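Local coordinates for protein BOLA1, chloroplastic (Arabidopsis thaliana, PDB 4PUG), which may act alone or with glutaredoxins as a redox-regulated transcriptional regulator or a factor in iron-sulfur cluster biogenesis, its glutaredoxin heterodimers binding a labile iron-sulfur cluster, at residues 3-6 with 7-10; 58-62 with 63-67. All blocks are in the same frame, centred on the assembly; numbering follows the deposited sequence.

Contact 1. Residues 3-6 with 7-10; sequences IENR and ASRM
An asparagine N-cap opens helix 6-18: the side chain of N5 folds back to receive S8 N on OD1, 3.0 Å away, in a nearly straight bond with an N-H...O angle of 169°. The fit depends on chi1 of N5 (59°), which sets CG between the backbone N and the carbonyl carbon and so turns the amide oxygen toward the first turn. Asparagine suits this place because its short side chain offers an acceptor to an amide that has no earlier helical carbonyl. S8 answers from the other end, its hydroxyl giving a hydrogen bond to N5 O, with OG to O 2.7 Å. N5 O also accepts R9 N at 3.2 Å, both donors reaching it from one face of the peptide plane, while M10 N continues the helical pattern to R6 O. R9 bends at chi3 (-58°) and lays its guanidinium over the start of the helix, one face covering R6 CA, which lies 3.5 Å from R9 NH2. The R6 and R9 guanidinium planes stand almost perpendicular, with their NH2 atoms 3.6 Å apart; E76 forms salt bridges to both arginines and D43 also pairs with R6, which probably offsets their like charge. Replacing R9 with a leucine would probably leave E76 with one cationic partner fewer here and uncover the backbone at R6. M10 CE packs against R6 CG at 3.6 Å, and both side chains continue inward onto L81 and F48, joining the start of helix 6-18 to strand 47-53 of the sheet.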
ATOM      1  N   ILE A   3     -12.893   7.095  -9.032  1.00 20.47           N
ATOM      2  CA  ILE A   3     -12.067   8.133  -8.424  1.00 27.21           C
ATOM      3  C   ILE A   3     -10.596   7.831  -8.692  1.00 26.69           C
ATOM      4  O   ILE A   3     -10.086   6.781  -8.299  1.00 26.60           O
ATOM      5  CB  ILE A   3     -12.282   8.246  -6.902  1.00 24.25           C
ATOM      6  CG1 ILE A   3     -13.759   8.459  -6.572  1.00 22.27           C
ATOM      7  CG2 ILE A   3     -11.443   9.380  -6.332  1.00 25.13           C
ATOM      8  CD1 ILE A   3     -14.039   8.537  -5.085  1.00 17.83           C
ATOM      9  N   GLU A   4      -9.924   8.755  -9.366  1.00 21.62           N
ATOM     10  CA  GLU A   4      -8.512   8.605  -9.689  1.00 22.85           C
ATOM     11  C   GLU A   4      -7.653   9.150  -8.551  1.00 22.74           C
ATOM     12  O   GLU A   4      -7.414  10.355  -8.472  1.00 36.56           O
ATOM     13  CB  GLU A   4      -8.205   9.347 -10.993  1.00 39.81           C
ATOM     14  CG  GLU A   4      -6.753   9.316 -11.442  1.00 53.07           C
ATOM     15  CD  GLU A   4      -6.508  10.198 -12.655  1.00 63.75           C
ATOM     16  OE1 GLU A   4      -7.467  10.855 -13.115  1.00 48.97           O
ATOM     17  OE2 GLU A   4      -5.360  10.237 -13.145  1.00 58.87           O
ATOM     18  N   ASN A   5      -7.201   8.267  -7.662  1.00 23.88           N
ATOM     19  CA  ASN A   5      -6.340   8.676  -6.552  1.00 16.03           C
ATOM     20  C   ASN A   5      -5.230   7.671  -6.232  1.00 14.83           C
ATOM     21  O   ASN A   5      -5.058   6.678  -6.942  1.00 12.88           O
ATOM     22  CB  ASN A   5      -7.169   9.012  -5.301  1.00 16.23           C
ATOM     23  CG  ASN A   5      -8.015   7.843  -4.814  1.00 22.86           C
ATOM     24  OD1 ASN A   5      -7.722   6.681  -5.094  1.00 14.55           O
ATOM     25  ND2 ASN A   5      -9.075   8.154  -4.073  1.00 16.97           N
ATOM     26  N   ARG A   6      -4.479   7.936  -5.167  1.00 13.60           N
ATOM     27  CA  ARG A   6      -3.371   7.068  -4.769  1.00 10.75           C
ATOM     28  C   ARG A   6      -3.844   5.683  -4.331  1.00 11.08           C
ATOM     29  O   ARG A   6      -3.230   4.673  -4.679  1.00 12.08           O
ATOM     30  CB  ARG A   6      -2.533   7.721  -3.663  1.00 11.46           C
ATOM     31  CG  ARG A   6      -1.649   6.748  -2.888  1.00 14.20           C
ATOM     32  CD  ARG A   6      -0.467   7.453  -2.243  1.00 13.39           C
ATOM     33  NE  ARG A   6       0.401   8.059  -3.247  1.00 16.50           N
ATOM     34  CZ  ARG A   6       0.603   9.367  -3.375  1.00 16.34           C
ATOM     35  NH1 ARG A   6       0.009  10.219  -2.549  1.00 13.02           N
ATOM     36  NH2 ARG A   6       1.408   9.822  -4.327  1.00 14.29           N
ATOM     37  N   ALA A   7      -4.935   5.643  -3.572  1.00  9.58           N
ATOM     38  CA  ALA A   7      -5.485   4.380  -3.087  1.00 13.40           C
ATOM     39  C   ALA A   7      -5.812   3.432  -4.243  1.00 12.86           C
ATOM     40  O   ALA A   7      -5.437   2.255  -4.227  1.00  7.83           O
ATOM     41  CB  ALA A   7      -6.714   4.636  -2.225  1.00  7.90           C
ATOM     42  N   SER A   8      -6.496   3.964  -5.251  1.00 15.23           N
ATOM     43  CA  SER A   8      -6.841   3.201  -6.442  1.00 14.11           C
ATOM     44  C   SER A   8      -5.608   2.712  -7.198  1.00 12.48           C
ATOM     45  O   SER A   8      -5.579   1.569  -7.646  1.00 11.66           O
ATOM     46  CB  SER A   8      -7.735   4.016  -7.378  1.00 25.71           C
ATOM     47  OG  SER A   8      -7.049   5.140  -7.893  1.00 37.79           O
ATOM     48  N   ARG A   9      -4.601   3.570  -7.347  1.00 13.91           N
ATOM     49  CA  ARG A   9      -3.383   3.182  -8.058  1.00 16.98           C
ATOM     50  C   ARG A   9      -2.690   2.042  -7.336  1.00 14.11           C
ATOM     51  O   ARG A   9      -2.291   1.055  -7.949  1.00 18.52           O
ATOM     52  CB  ARG A   9      -2.417   4.363  -8.206  1.00 16.67           C
ATOM     53  CG  ARG A   9      -2.891   5.451  -9.153  1.00 16.67           C
ATOM     54  CD  ARG A   9      -1.760   6.395  -9.536  1.00 18.18           C
ATOM     55  NE  ARG A   9      -1.154   7.042  -8.375  1.00 21.22           N
ATOM     56  CZ  ARG A   9      -1.615   8.155  -7.815  1.00 17.87           C
ATOM     57  NH1 ARG A   9      -2.696   8.747  -8.305  1.00 17.19           N
ATOM     58  NH2 ARG A   9      -0.998   8.675  -6.763  1.00 13.42           N
ATOM     59  N   MET A  10      -2.554   2.187  -6.024  1.00 14.49           N
ATOM     60  CA  MET A  10      -1.955   1.141  -5.209  1.00 16.76           C
ATOM     61  C   MET A  10      -2.723  -0.170  -5.321  1.00 19.68           C
ATOM     62  O   MET A  10      -2.120  -1.225  -5.501  1.00 16.46           O
ATOM     63  CB  MET A  10      -1.837   1.581  -3.749  1.00 11.88           C
ATOM     64  CG  MET A  10      -0.890   2.748  -3.546  1.00 16.75           C
ATOM     65  SD  MET A  10      -0.744   3.272  -1.829  1.00 24.52           S
ATOM     66  CE  MET A  10      -2.457   3.521  -1.398  1.00 19.96           C
TER

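Contact 2. Residues 58-62 with 63-67; sequences EGMNL and VKRHR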
ATOM      1  N   GLU A  58       5.252 -17.088  -1.154  1.00 22.69           N
ATOM      2  CA  GLU A  58       5.753 -18.410  -0.778  1.00 21.45           C
ATOM      3  C   GLU A  58       7.257 -18.561  -0.996  1.00 18.72           C
ATOM      4  O   GLU A  58       7.765 -18.314  -2.091  1.00 20.76           O
ATOM      5  CB  GLU A  58       5.005 -19.503  -1.542  1.00 37.08           C
ATOM      6  CG  GLU A  58       3.867 -20.134  -0.761  1.00 41.82           C
ATOM      7  CD  GLU A  58       2.794 -20.711  -1.661  1.00 57.83           C
ATOM      8  OE1 GLU A  58       3.076 -20.942  -2.856  1.00 56.33           O
ATOM      9  OE2 GLU A  58       1.664 -20.922  -1.175  1.00 59.69           O
ATOM     10  N   GLY A  59       7.961 -18.963   0.058  1.00 22.72           N
ATOM     11  CA  GLY A  59       9.398 -19.157  -0.009  1.00 20.48           C
ATOM     12  C   GLY A  59      10.196 -17.880   0.169  1.00 29.39           C
ATOM     13  O   GLY A  59      11.427 -17.898   0.139  1.00 24.53           O
ATOM     14  N   MET A  60       9.498 -16.765   0.349  1.00 24.78           N
ATOM     15  CA  MET A  60      10.169 -15.494   0.575  1.00 22.74           C
ATOM     16  C   MET A  60      10.281 -15.219   2.064  1.00 18.81           C
ATOM     17  O   MET A  60       9.309 -15.369   2.803  1.00 23.05           O
ATOM     18  CB  MET A  60       9.399 -14.349  -0.081  1.00 22.65           C
ATOM     19  CG  MET A  60       9.301 -14.409  -1.594  1.00 27.13           C
ATOM     20  SD  MET A  60       8.627 -12.861  -2.229  1.00 33.87           S
ATOM     21  CE  MET A  60       8.626 -13.179  -3.987  1.00 21.54           C
ATOM     22  N   ASN A  61      11.464 -14.815   2.511  1.00 15.35           N
ATOM     23  CA  ASN A  61      11.594 -14.302   3.866  1.00 14.98           C
ATOM     24  C   ASN A  61      10.906 -12.939   3.927  1.00 18.35           C
ATOM     25  O   ASN A  61      10.520 -12.399   2.890  1.00 16.96           O
ATOM     26  CB  ASN A  61      13.065 -14.213   4.277  1.00 24.22           C
ATOM     27  CG  ASN A  61      13.922 -13.529   3.232  1.00 29.56           C
ATOM     28  OD1 ASN A  61      13.431 -12.720   2.447  1.00 31.93           O
ATOM     29  ND2 ASN A  61      15.211 -13.850   3.213  1.00 31.80           N
ATOM     30  N   LEU A  62      10.740 -12.383   5.122  1.00 19.70           N
ATOM     31  CA  LEU A  62      10.052 -11.099   5.253  1.00 29.31           C
ATOM     32  C   LEU A  62      10.723  -9.976   4.458  1.00 24.24           C
ATOM     33  O   LEU A  62      10.044  -9.188   3.786  1.00 22.85           O
ATOM     34  CB  LEU A  62       9.904 -10.706   6.729  1.00 31.12           C
ATOM     35  CG  LEU A  62       9.122  -9.429   7.055  1.00 26.74           C
ATOM     36  CD1 LEU A  62       8.277  -9.642   8.302  1.00 35.97           C
ATOM     37  CD2 LEU A  62      10.060  -8.244   7.246  1.00 25.79           C
ATOM     38  N   VAL A  63      12.051  -9.906   4.533  1.00 19.20           N
ATOM     39  CA  VAL A  63      12.787  -8.818   3.894  1.00 20.69           C
ATOM     40  C   VAL A  63      12.535  -8.772   2.386  1.00 22.11           C
ATOM     41  O   VAL A  63      12.355  -7.699   1.818  1.00 15.68           O
ATOM     42  CB  VAL A  63      14.310  -8.846   4.226  1.00 24.73           C
ATOM     43  CG1 VAL A  63      14.945 -10.168   3.805  1.00 32.57           C
ATOM     44  CG2 VAL A  63      15.033  -7.655   3.592  1.00 29.72           C
ATOM     45  N   LYS A  64      12.471  -9.939   1.752  1.00 19.41           N
ATOM     46  CA  LYS A  64      12.239 -10.016   0.314  1.00 22.94           C
ATOM     47  C   LYS A  64      10.809  -9.630  -0.068  1.00 27.35           C
ATOM     48  O   LYS A  64      10.597  -8.949  -1.075  1.00 17.99           O
ATOM     49  CB  LYS A  64      12.553 -11.420  -0.193  1.00 28.77           C
ATOM     50  CG  LYS A  64      13.062 -11.468  -1.611  1.00 37.27           C
ATOM     51  CD  LYS A  64      13.208 -12.902  -2.068  1.00 43.26           C
ATOM     52  CE  LYS A  64      12.921 -13.028  -3.552  1.00 37.70           C
ATOM     53  NZ  LYS A  64      12.865 -14.452  -3.980  1.00 34.01           N
ATOM     54  N   ARG A  65       9.838 -10.079   0.725  1.00 22.12           N
ATOM     55  CA  ARG A  65       8.435  -9.720   0.519  1.00 23.77           C
ATOM     56  C   ARG A  65       8.276  -8.207   0.574  1.00 21.50           C
ATOM     57  O   ARG A  65       7.747  -7.576  -0.348  1.00 19.68           O
ATOM     58  CB  ARG A  65       7.550 -10.354   1.601  1.00 17.74           C
ATOM     59  CG  ARG A  65       7.545 -11.878   1.627  1.00 17.89           C
ATOM     60  CD  ARG A  65       6.641 -12.433   2.733  1.00 23.21           C
ATOM     61  NE  ARG A  65       6.734 -13.891   2.817  1.00 24.42           N
ATOM     62  CZ  ARG A  65       5.939 -14.661   3.556  1.00 18.50           C
ATOM     63  NH1 ARG A  65       4.971 -14.127   4.288  1.00 18.08           N
ATOM     64  NH2 ARG A  65       6.114 -15.976   3.556  1.00 24.07           N
ATOM     65  N   HIS A  66       8.752  -7.631   1.671  1.00 19.65           N
ATOM     66  CA  HIS A  66       8.654  -6.191   1.873  1.00 21.84           C
ATOM     67  C   HIS A  66       9.429  -5.376   0.840  1.00 23.56           C
ATOM     68  O   HIS A  66       8.986  -4.297   0.446  1.00 23.52           O
ATOM     69  CB  HIS A  66       9.063  -5.803   3.293  1.00 36.18           C
ATOM     70  CG  HIS A  66       8.014  -6.080   4.315  1.00 39.38           C
ATOM     71  ND1 HIS A  66       7.760  -5.245   5.373  1.00 43.17           N
ATOM     72  CD2 HIS A  66       7.133  -7.113   4.436  1.00 35.19           C
ATOM     73  CE1 HIS A  66       6.778  -5.736   6.111  1.00 43.71           C
ATOM     74  NE2 HIS A  66       6.386  -6.875   5.553  1.00 37.68           N
ATOM     75  N   ARG A  67      10.581  -5.878   0.403  1.00 20.22           N
ATOM     76  CA  ARG A  67      11.334  -5.199  -0.651  1.00 14.74           C
ATOM     77  C   ARG A  67      10.562  -5.241  -1.957  1.00 24.89           C
ATOM     78  O   ARG A  67      10.602  -4.292  -2.739  1.00 20.92           O
ATOM     79  CB  ARG A  67      12.695  -5.857  -0.866  1.00 23.99           C
ATOM     80  CG  ARG A  67      13.736  -5.535   0.183  1.00 36.68           C
ATOM     81  CD  ARG A  67      14.993  -6.371  -0.034  1.00 46.30           C
ATOM     82  NE  ARG A  67      15.930  -5.733  -0.954  1.00 49.91           N
ATOM     83  CZ  ARG A  67      15.933  -5.905  -2.273  1.00 51.42           C
ATOM     84  NH1 ARG A  67      15.042  -6.704  -2.849  1.00 41.43           N
ATOM     85  NH2 ARG A  67      16.831  -5.275  -3.020  1.00 50.61           N
TER
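Helix 62-72 begins with N61 as its N-cap, and the capping hydrogen bonds come first. N61 OD1 accepts K64 N at 3.0 Å, the donor tilted 28° from the amide plane. A chi1 of 49° sets CG of N61 between the backbone N and the carbonyl carbon, from where OD1 reaches K64 N; the short side chain suits asparagine to a cap. The main chain carries the pattern on: R65 N binds N61 O, and H66 N binds L62 O at 2.9 Å.

A second set of polar contacts ties the preceding loop to the helix. R65, extended from CG to NE, reaches back to M60 O, with NE 3.0 Å from that oxygen and above its carbonyl plane; NH2 adds a weak bond to the same atom. A long arginine can span this distance and still serve another partner, since NH1 makes a salt bridge with E93 and a hydrogen bond to S88 O.

Packing contacts fill in around these bonds. M60 CB packs on R65 CG at 3.5 Å and also lies in the plane of the R65 guanidinium, at its edge. V63 CG1 lies alongside the N61 amide, 3.3 Å from OD1. One helical turn apart, L62 and H66 form a CH-pi contact, the flat imidazole offering its face to one methyl of the branched leucine: L62 CD2 stands 4.1 Å from the ring centroid of H66, only 3° off the ring normal.

In the fold
The chain is the BolA-like domain of the protein, and contacts 1 and 2 use the same device, an asparagine N-cap, at the starts of two of its helices, 6-18 and 62-72. They lie in series along the chain and on opposite sides of its centre, 25 Å apart between centres and about 13 Å between nearest atoms, without touching. The centre of contact 1 is the more deeply set, 10 Å from the chain centre against 16 Å for contact 2, which is a surface contact. Both attach to the three-stranded mixed sheet, but to different strands: 3-10 meets strand 47-53, whereas 58-67 meets strand 83-89 through H66 and R65.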